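Dps family DNA-binding stress response protein (Thermosynechococcus elongatus, PDB 2C41) probably binds and oxidises iron and, as a member of the Dps family, is thought to bind DNA, forming an assembly of twelve ferritin-like chains. Local coordinates at residues 42-45 with 46-49; 93-96 with 97-101; 21-24 with 25-29. One frame throughout, in Å; residues are numbered along the deposited sequence.

In the fold
From the N terminus the chain first meets contact 3, midway along helix 6-35, then contact 1, in the first turns of helix 41-68, and last contact 2, at the start of helix 95-122. Contacts 3 and 1 join neighbouring turns of a helix and contact 2 joins the residues leading into its helix to the first turns, so none closes a long loop; they follow in series, neither nested nor crossed. L44 and F48 of contact 1 pack on V95 and I99 of contact 2, while Y29 of contact 3 touches F48. Together they sample three helices of a ferritin-like four-helix bundle; contacts 1 and 2 also face a second subunit and contact 3 meets a fourth.

Contact 1: residues 42-45 with 46-49; sequences RDLH and LLFE
R42 lays its guanidinium against L46 one helical turn further on, at the start of helix 41-68. With CG anti to the backbone N (chi1 179°), the R42 chain runs extended beside the helix. CB and CD stay further off; R42 CG is the first atom to approach L46 CD1, at 4.0 Å, NE lies at a similar separation, and CZ comes to 3.5 Å from that same methyl. At the tip, R42 NH1 and NH2 are 3.5 and 3.7 Å from L46 CD1. The methyl therefore sits over the centre of the guanidinium, covering one face. The N-H groups are used between subunits: NH1 forms a salt bridge with D43 of a second subunit and NE one with E50 of that subunit, while D43 receives R42 of a third subunit.

On another side of the helix, L44 CD2 meets L47 CD2 at 3.5 Å, the two leucines side by side and pointing the same way. L44 CB also lies 3.9 Å from F48 CE1. Beneath these groups the helical ladder holds, as from F48 N to L44 O at 2.9 Å.

The chemistry is divided. The buried setting of the cation is likely to make its ionic bonds matter more, whereas the apolar leucine-phenylalanine patch faces F145 and F149 of helix 126-149 and V95 and I99 of helix 95-122, with L44 also touching L156 of a second subunit.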
# COMPACT_ATOMS: atom_id res chain seq x y z
N ARG C 42 21.65 -5.88 -18.35
CA ARG C 42 20.55 -5.54 -17.44
C ARG C 42 19.76 -6.80 -17.10
O ARG C 42 19.50 -7.06 -15.91
CB ARG C 42 19.64 -4.43 -18.01
CG ARG C 42 18.47 -4.07 -17.09
CD ARG C 42 17.51 -3.06 -17.72
NE ARG C 42 16.26 -2.94 -16.96
CZ ARG C 42 15.26 -3.83 -16.96
NH1 ARG C 42 15.33 -4.95 -17.68
NH2 ARG C 42 14.17 -3.60 -16.24
N ASP C 43 19.41 -7.57 -18.12
CA ASP C 43 18.62 -8.80 -17.96
C ASP C 43 19.30 -9.76 -16.97
O ASP C 43 18.65 -10.25 -16.04
CB ASP C 43 18.41 -9.51 -19.31
CG ASP C 43 17.19 -10.45 -19.32
OD1 ASP C 43 16.19 -10.15 -18.63
OD2 ASP C 43 17.23 -11.48 -20.04
N LEU C 44 20.59 -10.01 -17.17
CA LEU C 44 21.30 -10.94 -16.29
C LEU C 44 21.64 -10.37 -14.91
O LEU C 44 21.57 -11.08 -13.91
CB LEU C 44 22.55 -11.50 -16.98
CG LEU C 44 22.18 -12.64 -17.96
CD1 LEU C 44 23.35 -13.04 -18.79
CD2 LEU C 44 21.62 -13.87 -17.24
N HIS C 45 21.99 -9.08 -14.87
CA HIS C 45 22.18 -8.37 -13.60
C HIS C 45 20.94 -8.60 -12.71
O HIS C 45 21.05 -8.96 -11.52
CB HIS C 45 22.40 -6.88 -13.91
CG HIS C 45 22.80 -6.05 -12.73
ND1 HIS C 45 23.97 -6.25 -12.04
CD2 HIS C 45 22.20 -4.97 -12.17
CE1 HIS C 45 24.08 -5.34 -11.09
NE2 HIS C 45 23.02 -4.55 -11.15
N LEU C 46 19.76 -8.44 -13.31
CA LEU C 46 18.50 -8.67 -12.60
C LEU C 46 18.28 -10.14 -12.25
O LEU C 46 17.90 -10.45 -11.11
CB LEU C 46 17.31 -8.15 -13.41
CG LEU C 46 17.24 -6.63 -13.44
CD1 LEU C 46 16.22 -6.12 -14.46
CD2 LEU C 46 16.92 -6.12 -12.03
N LEU C 47 18.51 -11.03 -13.21
CA LEU C 47 18.35 -12.47 -12.96
C LEU C 47 19.15 -12.91 -11.74
O LEU C 47 18.62 -13.58 -10.85
CB LEU C 47 18.75 -13.30 -14.18
CG LEU C 47 18.67 -14.82 -13.94
CD1 LEU C 47 17.23 -15.33 -14.06
CD2 LEU C 47 19.59 -15.53 -14.92
N PHE C 48 20.42 -12.53 -11.71
CA PHE C 48 21.30 -12.95 -10.62
C PHE C 48 20.86 -12.38 -9.28
O PHE C 48 20.95 -13.06 -8.26
CB PHE C 48 22.76 -12.60 -10.94
CG PHE C 48 23.31 -13.36 -12.13
CD1 PHE C 48 24.03 -12.71 -13.13
CD2 PHE C 48 23.13 -14.75 -12.23
CE1 PHE C 48 24.55 -13.42 -14.22
CE2 PHE C 48 23.65 -15.47 -13.31
CZ PHE C 48 24.35 -14.81 -14.31
N GLU C 49 20.36 -11.15 -9.28
CA GLU C 49 19.85 -10.55 -8.05
C GLU C 49 18.57 -11.25 -7.59
O GLU C 49 18.40 -11.53 -6.41
CB GLU C 49 19.62 -9.05 -8.24
CG GLU C 49 19.22 -8.33 -6.95
CD GLU C 49 20.36 -8.16 -5.94
OE1 GLU C 49 21.47 -8.71 -6.10
OE2 GLU C 49 20.13 -7.45 -4.94

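Contact 2: residues 93-96 with 97-101; sequences LTVK and QMIEE
T94 turns OG1 into the crowded position between its backbone N and carbonyl carbon (chi1 68°), which aims the hydroxyl at the first turn of helix 95-122, and Q97 reaches back with CG anti to its carbonyl carbon (chi1 -79°) and an extended chain. The two residues form a capping box. Q97 N donates to T94 OG1 at 3.0 Å, and T94 N returns a nearly straight bond to Q97 OE1 at 2.9 Å, bent only to 168° at the hydrogen and tilted somewhat from the plane of the side-chain carbonyl. The N-cap thus gives one early helix N-H an acceptor, while the glutamine amide is fixed at its oxygen.

L93, just before the cap, folds its side chain against the first turns of the helix. Its CB lies 4.0 Å from M98 CG, and the L93 and E101 side chains cross at about a right angle, L93 CD1 lying 3.6 Å from E101 OE2; that oxygen is itself hydrogen-bonded by Y32 and S89. Further round, K96 and E100 run side by side, with K96 CE 3.8 Å from E100 OE2, but K96 NZ stays 4.9 Å from that oxygen, so opposite charges are near without a salt bridge.

M98 leans on Y32 and L35 of helix 6-35. V95 packs on L44 and I99 on F48 of helix 41-68, and I99 also meets L146 and F149 of helix 126-149, while T94 and V95 pack on D154 and K96 on G155 of a second subunit.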
# COMPACT_ATOMS: atom_id res chain seq x y z
N LEU C 93 35.49 -15.17 -14.65
CA LEU C 93 34.64 -16.08 -15.41
C LEU C 93 33.90 -15.33 -16.51
O LEU C 93 33.53 -14.16 -16.33
CB LEU C 93 33.61 -16.74 -14.49
CG LEU C 93 34.06 -17.49 -13.23
CD1 LEU C 93 32.84 -17.94 -12.43
CD2 LEU C 93 34.94 -18.68 -13.58
N THR C 94 33.64 -16.01 -17.62
CA THR C 94 32.72 -15.47 -18.62
C THR C 94 31.31 -15.60 -18.08
O THR C 94 31.06 -16.35 -17.12
CB THR C 94 32.79 -16.22 -19.97
OG1 THR C 94 32.28 -17.56 -19.81
CG2 THR C 94 34.23 -16.26 -20.53
N VAL C 95 30.37 -14.89 -18.69
CA VAL C 95 28.96 -15.03 -18.31
C VAL C 95 28.49 -16.48 -18.48
O VAL C 95 27.83 -17.03 -17.60
CB VAL C 95 28.05 -14.03 -19.08
CG1 VAL C 95 26.61 -14.20 -18.66
CG2 VAL C 95 28.49 -12.59 -18.79
N LYS C 96 28.86 -17.10 -19.61
CA LYS C 96 28.52 -18.51 -19.84
C LYS C 96 29.02 -19.40 -18.69
O LYS C 96 28.27 -20.24 -18.19
CB LYS C 96 29.07 -19.00 -21.18
CG LYS C 96 28.79 -20.47 -21.46
CD LYS C 96 29.15 -20.85 -22.88
CE LYS C 96 28.68 -22.26 -23.18
NZ LYS C 96 28.30 -22.40 -24.61
N GLN C 97 30.27 -19.19 -18.29
CA GLN C 97 30.87 -19.94 -17.18
C GLN C 97 30.14 -19.72 -15.86
O GLN C 97 29.98 -20.65 -15.08
CB GLN C 97 32.36 -19.58 -17.02
CG GLN C 97 33.24 -20.29 -18.04
CD GLN C 97 34.67 -19.78 -18.07
OE1 GLN C 97 34.96 -18.63 -17.69
NE2 GLN C 97 35.59 -20.63 -18.55
N MET C 98 29.73 -18.48 -15.60
CA MET C 98 28.95 -18.18 -14.38
C MET C 98 27.67 -19.00 -14.33
O MET C 98 27.33 -19.60 -13.31
CB MET C 98 28.58 -16.70 -14.33
CG MET C 98 29.75 -15.76 -14.12
SD MET C 98 29.18 -14.04 -14.23
CE MET C 98 30.76 -13.23 -14.44
N ILE C 99 26.96 -19.00 -15.45
CA ILE C 99 25.70 -19.74 -15.58
C ILE C 99 25.91 -21.25 -15.42
O ILE C 99 25.17 -21.90 -14.69
CB ILE C 99 24.97 -19.37 -16.89
CG1 ILE C 99 24.58 -17.88 -16.87
CG2 ILE C 99 23.72 -20.24 -17.08
CD1 ILE C 99 23.90 -17.38 -18.14
N GLU C 100 26.94 -21.79 -16.07
CA GLU C 100 27.27 -23.21 -15.96
C GLU C 100 27.63 -23.59 -14.51
O GLU C 100 27.19 -24.63 -14.02
CB GLU C 100 28.40 -23.57 -16.92
CG GLU C 100 28.04 -23.34 -18.40
CD GLU C 100 27.51 -24.57 -19.11
OE1 GLU C 100 26.92 -25.45 -18.43
OE2 GLU C 100 27.66 -24.65 -20.35
N GLU C 101 28.41 -22.74 -13.86
CA GLU C 101 28.79 -22.94 -12.45
C GLU C 101 27.54 -22.94 -11.56
O GLU C 101 27.39 -23.82 -10.71
CB GLU C 101 29.75 -21.84 -12.00
CG GLU C 101 30.28 -22.01 -10.59
CD GLU C 101 31.36 -21.00 -10.26
OE1 GLU C 101 32.54 -21.39 -10.28
OE2 GLU C 101 31.02 -19.82 -10.01

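Contact 3: residues 21-24 with 25-29; sequences NAVV and MYLNY
V23 and L27 lie side by side on one flank of helix 6-35, pointing the same way, with V23 CG1 4.1 Å from L27 CD1. V24 and N28, one residue further on, repeat this parallel setting. There the partner is an amide: with N28 CG anti to the carbonyl carbon (chi1 -76°), the flat group folds back along the helix, and its CG stands 3.3 Å from V24 O. That carbonyl already accepts N28 N at 2.8 Å, so the amide lies beside an oxygen in use by the N28 backbone.

Y26 is set differently. Its CB rests 3.2 Å from A22 O, and V23 O lies at the edge of its ring, near the ring plane, while the phenol leads away to meet F56 of its own chain and F56 of a fourth subunit. M25 likewise sends its end away from the earlier turn, towards V55 of helix 41-68 and N105 and H106 of helix 95-122, although its CB stays 3.1 Å from N21 O.

Replacing N28 by an alanine would probably open a gap beside V24 and cost the amide's packing against N105 and S89 of the same chain and P77 of a fourth subunit.

All these residues are buried, so the backbone polar groups must be paired within the helix, as M25 N is with N21 O at 2.8 Å, while apolar side chains, with the amides and phenols among them, meet neighbouring helices, loops and a fourth subunit.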
# COMPACT_ATOMS: atom_id res chain seq x y z
N ASN C 21 25.63 -24.09 2.40
CA ASN C 21 25.43 -24.04 0.94
C ASN C 21 24.62 -22.83 0.50
O ASN C 21 24.93 -22.21 -0.52
CB ASN C 21 24.79 -25.33 0.40
CG ASN C 21 25.77 -26.50 0.36
OD1 ASN C 21 25.35 -27.66 0.20
ND2 ASN C 21 27.05 -26.22 0.50
N ALA C 22 23.59 -22.48 1.27
CA ALA C 22 22.77 -21.31 0.95
C ALA C 22 23.61 -20.03 1.01
O ALA C 22 23.49 -19.15 0.14
CB ALA C 22 21.58 -21.22 1.89
N VAL C 23 24.46 -19.93 2.03
CA VAL C 23 25.34 -18.76 2.19
C VAL C 23 26.32 -18.64 1.00
O VAL C 23 26.44 -17.57 0.41
CB VAL C 23 26.12 -18.82 3.53
CG1 VAL C 23 27.21 -17.74 3.58
CG2 VAL C 23 25.14 -18.68 4.70
N VAL C 24 27.00 -19.74 0.66
CA VAL C 24 27.96 -19.72 -0.45
C VAL C 24 27.27 -19.48 -1.79
O VAL C 24 27.75 -18.70 -2.62
CB VAL C 24 28.83 -21.02 -0.50
CG1 VAL C 24 29.72 -21.07 -1.76
CG2 VAL C 24 29.66 -21.10 0.75
N MET C 25 26.13 -20.13 -1.99
CA MET C 25 25.35 -19.96 -3.21
C MET C 25 24.89 -18.50 -3.36
O MET C 25 24.93 -17.93 -4.46
CB MET C 25 24.13 -20.87 -3.17
CG MET C 25 23.55 -21.10 -4.51
SD MET C 25 24.68 -22.07 -5.53
CE MET C 25 23.70 -22.05 -7.02
N TYR C 26 24.46 -17.91 -2.25
CA TYR C 26 24.08 -16.51 -2.26
C TYR C 26 25.26 -15.62 -2.66
O TYR C 26 25.14 -14.76 -3.55
CB TYR C 26 23.53 -16.07 -0.89
CG TYR C 26 23.35 -14.58 -0.84
CD1 TYR C 26 22.36 -13.97 -1.61
CD2 TYR C 26 24.20 -13.78 -0.08
CE1 TYR C 26 22.19 -12.59 -1.59
CE2 TYR C 26 24.04 -12.38 -0.07
CZ TYR C 26 23.03 -11.81 -0.83
OH TYR C 26 22.83 -10.45 -0.84
N LEU C 27 26.40 -15.81 -2.01
CA LEU C 27 27.59 -15.01 -2.30
C LEU C 27 28.08 -15.21 -3.73
O LEU C 27 28.52 -14.26 -4.38
CB LEU C 27 28.70 -15.27 -1.27
CG LEU C 27 28.39 -14.82 0.17
CD1 LEU C 27 29.47 -15.32 1.11
CD2 LEU C 27 28.23 -13.30 0.26
N ASN C 28 27.97 -16.45 -4.24
CA ASN C 28 28.22 -16.71 -5.67
C ASN C 28 27.30 -15.87 -6.55
O ASN C 28 27.76 -15.26 -7.51
CB ASN C 28 28.02 -18.18 -6.02
CG ASN C 28 29.17 -19.06 -5.57
OD1 ASN C 28 29.11 -20.29 -5.72
ND2 ASN C 28 30.22 -18.46 -5.04
N TYR C 29 26.01 -15.86 -6.24
CA TYR C 29 25.04 -15.05 -7.00
C TYR C 29 25.40 -13.57 -7.02
O TYR C 29 25.24 -12.90 -8.05
CB TYR C 29 23.61 -15.26 -6.51
CG TYR C 29 22.84 -16.29 -7.32
CD1 TYR C 29 22.68 -16.15 -8.70
CD2 TYR C 29 22.27 -17.40 -6.70
CE1 TYR C 29 21.97 -17.08 -9.45
CE2 TYR C 29 21.55 -18.35 -7.44
CZ TYR C 29 21.41 -18.18 -8.81
OH TYR C 29 20.71 -19.10 -9.56